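Local coordinates for protein SidF, inhibitor of growth family, member 3 (Legionella pneumophila subsp. pneumophila, PDB 4FYE) that acts as a phosphoinositide phosphatase, probably removing phosphate from phosphatidylinositol phosphates, at residues Ser244-Met249 and Ile302-Gln307; Asp317-Ile322 and Tyr326-Leu331; Gln376-Arg381 and Asn434-Asn439. The protein carries 1 engineered substitution. One frame throughout, in Å; residues are numbered along the deposited sequence.

Interaction 1: Ser244-Met249 and Ile302-Gln307; sequences SSMARM and IQTLAQ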
loop_
_atom_site.group_PDB
_atom_site.type_symbol
_atom_site.label_atom_id
_atom_site.label_comp_id
_atom_site.label_asym_id
_atom_site.label_seq_id
_atom_site.Cartn_x
_atom_site.Cartn_y
_atom_site.Cartn_z
ATOM N N SER A 244 -6.768 -4.214 -7.364
ATOM C CA SER A 244 -7.710 -3.509 -6.521
ATOM C C SER A 244 -7.119 -3.230 -5.164
ATOM O O SER A 244 -6.036 -3.747 -4.790
ATOM C CB SER A 244 -9.140 -4.152 -6.469
ATOM O OG SER A 244 -9.146 -5.478 -5.941
ATOM N N SER A 245 -7.852 -2.367 -4.469
ATOM C CA SER A 245 -7.416 -1.751 -3.235
ATOM C C SER A 245 -6.086 -0.964 -3.448
ATOM O O SER A 245 -5.286 -0.861 -2.506
ATOM C CB SER A 245 -7.377 -2.818 -2.102
ATOM O OG SER A 245 -6.429 -2.537 -1.073
ATOM N N MET A 246 -5.843 -0.424 -4.663
ATOM C CA MET A 246 -4.643 0.429 -4.853
ATOM C C MET A 246 -4.953 1.867 -4.625
ATOM O O MET A 246 -5.772 2.468 -5.309
ATOM C CB MET A 246 -3.939 0.272 -6.200
ATOM C CG MET A 246 -2.454 0.535 -6.109
ATOM S SD MET A 246 -1.562 0.009 -7.574
ATOM C CE MET A 246 -0.000 0.812 -7.210
ATOM N N ALA A 247 -4.269 2.434 -3.655
ATOM C CA ALA A 247 -4.426 3.836 -3.408
ATOM C C ALA A 247 -3.059 4.497 -3.231
ATOM O O ALA A 247 -2.076 3.855 -2.794
ATOM C CB ALA A 247 -5.258 4.030 -2.120
ATOM N N ARG A 248 -3.034 5.787 -3.499
ATOM C CA ARG A 248 -1.861 6.579 -3.381
ATOM C C ARG A 248 -1.990 7.150 -1.969
ATOM O O ARG A 248 -3.027 7.742 -1.600
ATOM C CB ARG A 248 -1.915 7.715 -4.410
ATOM C CG ARG A 248 -0.767 8.722 -4.305
ATOM C CD ARG A 248 0.499 8.109 -5.014
ATOM N NE ARG A 248 1.473 9.156 -5.136
ATOM C CZ ARG A 248 1.491 10.024 -6.140
ATOM N NH1 ARG A 248 0.628 9.881 -7.135
ATOM N NH2 ARG A 248 2.374 11.025 -6.142
ATOM N N MET A 249 -0.940 6.983 -1.197
ATOM C CA MET A 249 -0.916 7.421 0.187
ATOM C C MET A 249 0.006 8.648 0.337
ATOM O O MET A 249 1.207 8.585 0.047
ATOM C CB MET A 249 -0.413 6.305 1.060
ATOM C CG MET A 249 -0.292 6.668 2.518
ATOM S SD MET A 249 -0.278 5.144 3.528
ATOM C CE MET A 249 1.466 4.850 3.448
ATOM N N ILE A 302 3.138 -1.117 -13.520
ATOM C CA ILE A 302 4.179 -0.289 -14.158
ATOM C C ILE A 302 3.541 0.974 -14.667
ATOM O O ILE A 302 4.060 2.064 -14.515
ATOM C CB ILE A 302 4.903 -1.004 -15.289
ATOM C CG1 ILE A 302 5.470 -2.310 -14.747
ATOM C CG2 ILE A 302 5.971 -0.091 -15.923
ATOM C CD1 ILE A 302 6.651 -2.834 -15.499
ATOM N N GLN A 303 2.369 0.833 -15.233
ATOM C CA GLN A 303 1.690 1.974 -15.722
ATOM C C GLN A 303 1.373 2.979 -14.595
ATOM O O GLN A 303 1.554 4.198 -14.766
ATOM C CB GLN A 303 0.417 1.533 -16.422
ATOM C CG GLN A 303 -0.315 2.692 -17.058
ATOM C CD GLN A 303 -1.444 2.236 -17.920
ATOM O OE1 GLN A 303 -2.582 2.198 -17.451
ATOM N NE2 GLN A 303 -1.147 1.852 -19.165
ATOM N N THR A 304 0.958 2.481 -13.441
ATOM C CA THR A 304 0.600 3.349 -12.311
ATOM C C THR A 304 1.884 3.978 -11.725
ATOM O O THR A 304 1.848 5.136 -11.356
ATOM C CB THR A 304 -0.187 2.530 -11.274
ATOM O OG1 THR A 304 -1.288 1.922 -11.943
ATOM C CG2 THR A 304 -0.731 3.369 -10.059
ATOM N N LEU A 305 3.028 3.279 -11.671
ATOM C CA LEU A 305 4.169 3.984 -11.141
ATOM C C LEU A 305 4.639 5.108 -12.056
ATOM O O LEU A 305 5.047 6.190 -11.601
ATOM C CB LEU A 305 5.291 3.039 -10.880
ATOM C CG LEU A 305 5.118 1.862 -9.912
ATOM C CD1 LEU A 305 6.392 1.682 -9.156
ATOM C CD2 LEU A 305 3.999 1.864 -8.897
ATOM N N ALA A 306 4.529 4.915 -13.365
ATOM C CA ALA A 306 4.976 5.954 -14.305
ATOM C C ALA A 306 4.109 7.188 -14.180
ATOM O O ALA A 306 4.609 8.293 -14.273
ATOM C CB ALA A 306 4.939 5.438 -15.730
ATOM N N GLN A 307 2.792 7.002 -13.986
ATOM C CA GLN A 307 1.838 8.147 -13.794
ATOM C C GLN A 307 2.194 8.857 -12.501
ATOM O O GLN A 307 2.140 10.070 -12.472
ATOM C CB GLN A 307 0.314 7.708 -13.773
ATOM C CG GLN A 307 -0.705 8.833 -14.135
ATOM C CD GLN A 307 -0.786 9.184 -15.642
ATOM O OE1 GLN A 307 -0.960 8.313 -16.508
ATOM N NE2 GLN A 307 -0.699 10.470 -15.962
#
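M246, immediately before strand 247-254, faces T304 on helix 284-311 with their CA atoms 9.6 Å apart, so the backbones stay well separated and side chains alone bridge the space. This is helix-on-sheet packing: strand 247-254 pairs antiparallel with strand 260-268 at one border of the six-stranded mixed sheet, and helix 284-311 lies against that border. The side chain of M246 starts toward the helix. Its CG lies roughly opposite the backbone N (chi1 -150°), and the chain then runs out almost fully extended, carrying the methyl CE across the gap. There it meets the methyl of T304 tip to tip, CE to CG2 at 3.9 Å. L305 takes a lesser part: its CB is directed away from segment 244-249, yet its CD2 methyl comes within 4.5 Å of M246 CE. At the end of one thioether chain, the methyl CE of M246 thus meets the methyls of T304 and L305, in a wholly buried setting with a small shared surface. F267 of strand 260-268 touches both M246 and L305, so the neighbouring strand lines the same apolar patch. On another side of the helix, I302 and A306 pack against strands 391-399 and 402-416, which places helix 284-311 between the two mixed sheets of the domain. R248, two residues on from M246, forms salt bridges through NE with D265 of strand 260-268 and through NH1 with D311 at the end of the helix. The two branches of T304 go separate ways: OG1 hydrogen-bonds to the carbonyl O of E300 one turn earlier, while CG2, anti to the backbone N, is the methyl offered to M246.

Interaction 2: Asp317-Ile322 and Tyr326-Leu331; sequences DLWNKI and YRPDEL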
loop_
_atom_site.group_PDB
_atom_site.type_symbol
_atom_site.label_atom_id
_atom_site.label_comp_id
_atom_site.label_asym_id
_atom_site.label_seq_id
_atom_site.Cartn_x
_atom_site.Cartn_y
_atom_site.Cartn_z
ATOM N N ASP A 317 9.497 21.612 -13.849
ATOM C CA ASP A 317 10.185 20.302 -13.985
ATOM C C ASP A 317 10.024 19.684 -15.389
ATOM O O ASP A 317 10.969 19.229 -15.967
ATOM C CB ASP A 317 9.636 19.298 -12.967
ATOM C CG ASP A 317 10.118 19.542 -11.508
ATOM O OD1 ASP A 317 11.179 20.194 -11.297
ATOM O OD2 ASP A 317 9.416 19.070 -10.555
ATOM N N LEU A 318 8.829 19.643 -15.947
ATOM C CA LEU A 318 8.709 19.075 -17.261
ATOM C C LEU A 318 9.423 19.951 -18.342
ATOM O O LEU A 318 10.169 19.464 -19.228
ATOM C CB LEU A 318 7.222 18.901 -17.590
ATOM C CG LEU A 318 6.405 17.981 -16.710
ATOM C CD1 LEU A 318 4.945 18.416 -16.654
ATOM C CD2 LEU A 318 6.464 16.568 -17.225
ATOM N N TRP A 319 9.188 21.249 -18.264
ATOM C CA TRP A 319 9.861 22.187 -19.061
ATOM C C TRP A 319 11.356 22.020 -19.110
ATOM O O TRP A 319 11.966 22.113 -20.196
ATOM C CB TRP A 319 9.535 23.555 -18.508
ATOM C CG TRP A 319 10.027 24.693 -19.349
ATOM C CD1 TRP A 319 11.098 25.540 -19.077
ATOM C CD2 TRP A 319 9.479 25.146 -20.639
ATOM N NE1 TRP A 319 11.240 26.472 -20.071
ATOM C CE2 TRP A 319 10.306 26.289 -21.052
ATOM C CE3 TRP A 319 8.415 24.738 -21.468
ATOM C CZ2 TRP A 319 10.061 26.988 -22.245
ATOM C CZ3 TRP A 319 8.179 25.450 -22.678
ATOM C CH2 TRP A 319 8.987 26.538 -23.058
ATOM N N ASN A 320 11.983 21.814 -17.957
ATOM C CA ASN A 320 13.440 21.779 -17.921
ATOM C C ASN A 320 13.926 20.528 -18.611
ATOM O O ASN A 320 15.019 20.466 -19.088
ATOM C CB ASN A 320 13.987 21.849 -16.479
ATOM C CG ASN A 320 13.567 23.131 -15.730
ATOM O OD1 ASN A 320 13.619 24.257 -16.257
ATOM N ND2 ASN A 320 13.164 22.956 -14.469
ATOM N N LYS A 321 13.057 19.545 -18.658
ATOM C CA LYS A 321 13.332 18.267 -19.245
ATOM C C LYS A 321 12.999 18.222 -20.726
ATOM O O LYS A 321 13.243 17.241 -21.371
ATOM C CB LYS A 321 12.578 17.193 -18.452
ATOM C CG LYS A 321 13.479 16.185 -17.762
ATOM C CD LYS A 321 14.382 16.790 -16.712
ATOM C CE LYS A 321 15.725 16.077 -16.754
ATOM N NZ LYS A 321 15.679 15.006 -15.714
ATOM N N ILE A 322 12.489 19.284 -21.317
ATOM C CA ILE A 322 12.282 19.229 -22.763
ATOM C C ILE A 322 13.374 20.018 -23.532
ATOM O O ILE A 322 13.526 21.225 -23.312
ATOM C CB ILE A 322 10.894 19.771 -23.094
ATOM C CG1 ILE A 322 9.850 18.970 -22.344
ATOM C CG2 ILE A 322 10.628 19.794 -24.598
ATOM C CD1 ILE A 322 8.526 19.708 -22.329
ATOM N N TYR A 326 12.730 21.866 -28.904
ATOM C CA TYR A 326 11.367 21.342 -29.042
ATOM C C TYR A 326 10.370 22.102 -28.210
ATOM O O TYR A 326 9.197 21.770 -28.214
ATOM C CB TYR A 326 11.296 19.874 -28.680
ATOM C CG TYR A 326 12.245 19.102 -29.514
ATOM C CD1 TYR A 326 12.081 19.043 -30.896
ATOM C CD2 TYR A 326 13.336 18.457 -28.939
ATOM C CE1 TYR A 326 12.980 18.353 -31.686
ATOM C CE2 TYR A 326 14.233 17.750 -29.716
ATOM C CZ TYR A 326 14.052 17.714 -31.088
ATOM O OH TYR A 326 14.940 17.027 -31.865
ATOM N N ARG A 327 10.810 23.107 -27.477
ATOM C CA ARG A 327 9.866 23.818 -26.660
ATOM C C ARG A 327 9.062 24.732 -27.569
ATOM O O ARG A 327 9.625 25.396 -28.417
ATOM C CB ARG A 327 10.578 24.643 -25.603
ATOM C CG ARG A 327 11.175 23.866 -24.459
ATOM C CD ARG A 327 12.214 24.759 -23.792
ATOM N NE ARG A 327 12.884 24.070 -22.687
ATOM C CZ ARG A 327 13.720 24.644 -21.839
ATOM N NH1 ARG A 327 14.007 25.924 -21.933
ATOM N NH2 ARG A 327 14.281 23.931 -20.903
ATOM N N PRO A 328 7.732 24.740 -27.419
ATOM C CA PRO A 328 6.945 25.701 -28.191
ATOM C C PRO A 328 7.109 27.117 -27.621
ATOM O O PRO A 328 7.194 27.313 -26.386
ATOM C CB PRO A 328 5.510 25.212 -27.984
ATOM C CG PRO A 328 5.534 24.584 -26.632
ATOM C CD PRO A 328 6.885 23.934 -26.516
ATOM N N ASP A 329 7.136 28.093 -28.516
ATOM C CA ASP A 329 7.276 29.488 -28.115
ATOM C C ASP A 329 6.123 29.899 -27.209
ATOM O O ASP A 329 6.353 30.497 -26.160
ATOM C CB ASP A 329 7.417 30.390 -29.348
ATOM C CG ASP A 329 6.803 29.767 -30.605
ATOM O OD1 ASP A 329 5.830 28.962 -30.472
ATOM O OD2 ASP A 329 7.301 30.083 -31.718
ATOM N N GLU A 330 4.898 29.523 -27.573
ATOM C CA GLU A 330 3.764 29.747 -26.688
ATOM C C GLU A 330 3.041 28.465 -26.255
ATOM O O GLU A 330 2.605 27.643 -27.063
ATOM C CB GLU A 330 2.779 30.772 -27.264
ATOM C CG GLU A 330 2.668 30.767 -28.783
ATOM C CD GLU A 330 1.231 30.814 -29.264
ATOM O OE1 GLU A 330 0.951 31.576 -30.216
ATOM O OE2 GLU A 330 0.380 30.085 -28.693
ATOM N N LEU A 331 2.928 28.305 -24.950
ATOM C CA LEU A 331 2.048 27.300 -24.382
ATOM C C LEU A 331 0.616 27.846 -24.453
ATOM O O LEU A 331 0.414 29.065 -24.439
ATOM C CB LEU A 331 2.424 27.023 -22.921
ATOM C CG LEU A 331 3.843 26.594 -22.538
ATOM C CD1 LEU A 331 4.316 27.307 -21.265
ATOM C CD2 LEU A 331 3.920 25.079 -22.401
#
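R327 reaches back to grip main-chain carbonyls at the end of helix 315-320 (W319 O) and just beyond it (I322 O). NE donates to I322 O at 3.0 Å with an N-H...O angle of 136°; it approaches nearly along the C=O axis, while the oxygen sits 30° out of the guanidinium plane. NE and NH2 also make weak, bent bonds to W319 O, the shorter being NH2 to O at 3.0 Å. The same oxygen accepts the backbone N of I322, so it is shared among several donors. The guanidinium meanwhile lies flat on the W319 indole, planes 26° apart, in a cation-pi stack with CZ 3.9 Å from the centroid of the five-membered ring. NH1 and W319 NE1, both donors, are merely stacked neighbours. An extended chain from CG to NE lays the aliphatic part of R327 over the same face, with CD 3.7 Å from the centroid of the six-membered ring in a CH-pi contact. These interactions join the loop between helices 315-320 and 335-349 to the end of the first helix, at the surface about 34 Å from the centre of the chain. Beyond the arginine, P328 O lies at the edge of the indole, near its plane, and L331 CD2 approaches W319 CZ3 obliquely at 4.3 Å. I322 packs its CG2 against Y326 CB at 4.1 Å. Helix 335-349 backs the loop: L331 touches L342, and the Y326 ring stacks with H349.

Interaction 3: Gln376-Arg381 and Asn434-Asn439; sequences QFEYVR and NSVTKN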
loop_
_atom_site.group_PDB
_atom_site.type_symbol
_atom_site.label_atom_id
_atom_site.label_comp_id
_atom_site.label_asym_id
_atom_site.label_seq_id
_atom_site.Cartn_x
_atom_site.Cartn_y
_atom_site.Cartn_z
ATOM N N GLN A 376 1.248 -16.055 -3.511
ATOM C CA GLN A 376 1.231 -14.573 -3.427
ATOM C C GLN A 376 2.621 -14.078 -3.328
ATOM O O GLN A 376 2.932 -12.962 -3.767
ATOM C CB GLN A 376 0.465 -14.066 -2.216
ATOM C CG GLN A 376 -0.992 -14.426 -2.226
ATOM C CD GLN A 376 -1.701 -13.933 -0.970
ATOM O OE1 GLN A 376 -2.494 -14.656 -0.314
ATOM N NE2 GLN A 376 -1.415 -12.712 -0.623
ATOM N N PHE A 377 3.485 -14.922 -2.783
ATOM C CA PHE A 377 4.891 -14.581 -2.733
ATOM C C PHE A 377 5.480 -14.952 -4.074
ATOM O O PHE A 377 6.022 -14.114 -4.785
ATOM C CB PHE A 377 5.621 -15.273 -1.566
ATOM C CG PHE A 377 7.112 -15.332 -1.744
ATOM C CD1 PHE A 377 7.873 -14.183 -1.664
ATOM C CD2 PHE A 377 7.741 -16.525 -2.034
ATOM C CE1 PHE A 377 9.247 -14.216 -1.824
ATOM C CE2 PHE A 377 9.127 -16.573 -2.229
ATOM C CZ PHE A 377 9.890 -15.411 -2.116
ATOM N N GLU A 378 5.330 -16.213 -4.420
ATOM C CA GLU A 378 6.056 -16.766 -5.554
ATOM C C GLU A 378 5.714 -16.164 -6.929
ATOM O O GLU A 378 6.629 -15.827 -7.678
ATOM C CB GLU A 378 5.985 -18.275 -5.567
ATOM C CG GLU A 378 7.324 -18.867 -5.210
ATOM C CD GLU A 378 7.269 -20.369 -4.972
ATOM O OE1 GLU A 378 6.878 -21.138 -5.899
ATOM O OE2 GLU A 378 7.652 -20.785 -3.852
ATOM N N TYR A 379 4.431 -15.956 -7.227
ATOM C CA TYR A 379 4.032 -15.442 -8.533
ATOM C C TYR A 379 4.399 -13.985 -8.736
ATOM O O TYR A 379 4.676 -13.546 -9.863
ATOM C CB TYR A 379 2.542 -15.587 -8.709
ATOM C CG TYR A 379 2.062 -17.005 -8.883
ATOM C CD1 TYR A 379 2.875 -18.088 -8.545
ATOM C CD2 TYR A 379 0.802 -17.274 -9.393
ATOM C CE1 TYR A 379 2.459 -19.396 -8.722
ATOM C CE2 TYR A 379 0.366 -18.577 -9.500
ATOM C CZ TYR A 379 1.212 -19.609 -9.176
ATOM O OH TYR A 379 0.824 -20.860 -9.344
ATOM N N VAL A 380 4.366 -13.224 -7.652
ATOM C CA VAL A 380 4.508 -11.794 -7.772
ATOM C C VAL A 380 5.990 -11.562 -7.903
ATOM O O VAL A 380 6.443 -10.863 -8.830
ATOM C CB VAL A 380 3.871 -11.048 -6.567
ATOM C CG1 VAL A 380 4.402 -9.633 -6.476
ATOM C CG2 VAL A 380 2.344 -11.045 -6.630
ATOM N N ARG A 381 6.764 -12.207 -7.035
ATOM C CA ARG A 381 8.222 -12.116 -7.117
ATOM C C ARG A 381 8.784 -12.552 -8.496
ATOM O O ARG A 381 9.698 -11.950 -9.014
ATOM C CB ARG A 381 8.851 -12.831 -5.912
ATOM C CG ARG A 381 9.999 -13.760 -6.204
ATOM C CD ARG A 381 11.307 -13.030 -6.317
ATOM N NE ARG A 381 12.056 -13.484 -7.485
ATOM C CZ ARG A 381 11.811 -14.563 -8.242
ATOM N NH1 ARG A 381 10.809 -15.392 -7.985
ATOM N NH2 ARG A 381 12.593 -14.815 -9.281
ATOM N N ASN A 434 9.731 -21.538 7.326
ATOM C CA ASN A 434 10.430 -20.263 7.374
ATOM C C ASN A 434 11.379 -20.009 6.198
ATOM O O ASN A 434 11.692 -18.856 5.914
ATOM C CB ASN A 434 11.305 -20.148 8.638
ATOM C CG ASN A 434 10.540 -20.313 9.966
ATOM O OD1 ASN A 434 9.324 -20.141 10.055
ATOM N ND2 ASN A 434 11.294 -20.654 11.023
ATOM N N SER A 435 11.798 -21.067 5.515
ATOM C CA SER A 435 12.846 -21.001 4.509
ATOM C C SER A 435 12.445 -20.606 3.073
ATOM O O SER A 435 13.332 -20.342 2.250
ATOM C CB SER A 435 13.581 -22.341 4.421
ATOM O OG SER A 435 12.830 -23.226 3.611
ATOM N N VAL A 436 11.148 -20.610 2.780
ATOM C CA VAL A 436 10.633 -20.220 1.481
ATOM C C VAL A 436 11.177 -18.863 0.949
ATOM O O VAL A 436 11.372 -18.727 -0.234
ATOM C CB VAL A 436 9.089 -20.100 1.512
ATOM C CG1 VAL A 436 8.583 -19.558 0.162
ATOM C CG2 VAL A 436 8.461 -21.445 1.806
ATOM N N THR A 437 11.381 -17.871 1.819
ATOM C CA THR A 437 11.667 -16.487 1.447
ATOM C C THR A 437 13.130 -16.175 1.770
ATOM O O THR A 437 13.594 -15.043 1.495
ATOM C CB THR A 437 10.819 -15.477 2.294
ATOM O OG1 THR A 437 11.089 -15.734 3.694
ATOM C CG2 THR A 437 9.327 -15.581 1.998
ATOM N N LYS A 438 13.827 -17.129 2.400
ATOM C CA LYS A 438 15.247 -16.957 2.799
ATOM C C LYS A 438 16.076 -16.339 1.665
ATOM O O LYS A 438 16.697 -15.288 1.862
ATOM C CB LYS A 438 15.873 -18.289 3.263
ATOM C CG LYS A 438 17.118 -18.151 4.155
ATOM C CD LYS A 438 18.083 -19.364 4.095
ATOM C CE LYS A 438 19.414 -19.154 3.312
ATOM N NZ LYS A 438 19.542 -17.914 2.457
ATOM N N ASN A 439 16.089 -16.993 0.492
ATOM C CA ASN A 439 16.870 -16.514 -0.664
ATOM C C ASN A 439 16.529 -15.067 -1.127
ATOM O O ASN A 439 17.451 -14.224 -1.350
ATOM C CB ASN A 439 16.744 -17.493 -1.852
ATOM C CG ASN A 439 17.637 -18.750 -1.685
ATOM O OD1 ASN A 439 18.525 -18.811 -0.816
ATOM N ND2 ASN A 439 17.398 -19.757 -2.521
#
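A CH-pi contact centres the packing between F377 and T437: the threonine methyl CG2 stands over the middle of the phenyl face, 4.0 Å from its centroid and only 8° off the ring normal. T437 places its OG1 between the backbone N and the carbonyl carbon (chi1 56°), which leaves CG2 anti to the carbonyl carbon and above the ring. Apolar contact follows beside it. V436 points its CB toward the helix and brings CG1 to 3.8 Å from F377 CD2, the two side chains running alongside one another in opposite senses. The aromatic ring thus touches two successive residues of the 434-439 segment, and helix 373-387 packs here against the segment leading into helix 438-458. Strand 402-416 lies alongside the junction: F377 touches M414 and S416, and T437 also rests on S416. Farther along helix 373-387, R381 carries salt bridges to D385 and to E543 of the long helix 522-583. Among polar groups, V436 O comes 3.7 Å from F377 CE2, obliquely to the ring and without a hydrogen bond. E378 approaches the valine loosely, OE2 lying 4.3 Å from V436 CG1, while that carboxylate oxygen is engaged in a salt bridge with K374 one turn earlier.

The three contacts follow one another along the chain without overlap, each closing before the next begins. Interactions 1 and 2 are linked by succession, since helix 284-311 is followed directly by helix 315-320, yet their centres lie about 27 Å apart. The centre of interaction 1 is about 9 Å from the centre of the chain; interaction 2 is at the surface, about 34 Å from that centre. Interaction 3 lies about 23 Å from interaction 1 and about 45 Å from interaction 2, centre to centre. Helix 284-311 also meets Y379, and strand 402-416 touches both that helix and interaction 3, so interactions 1 and 3 share one framework within the phosphatase domain, whereas interaction 2 lies in a peripheral loop.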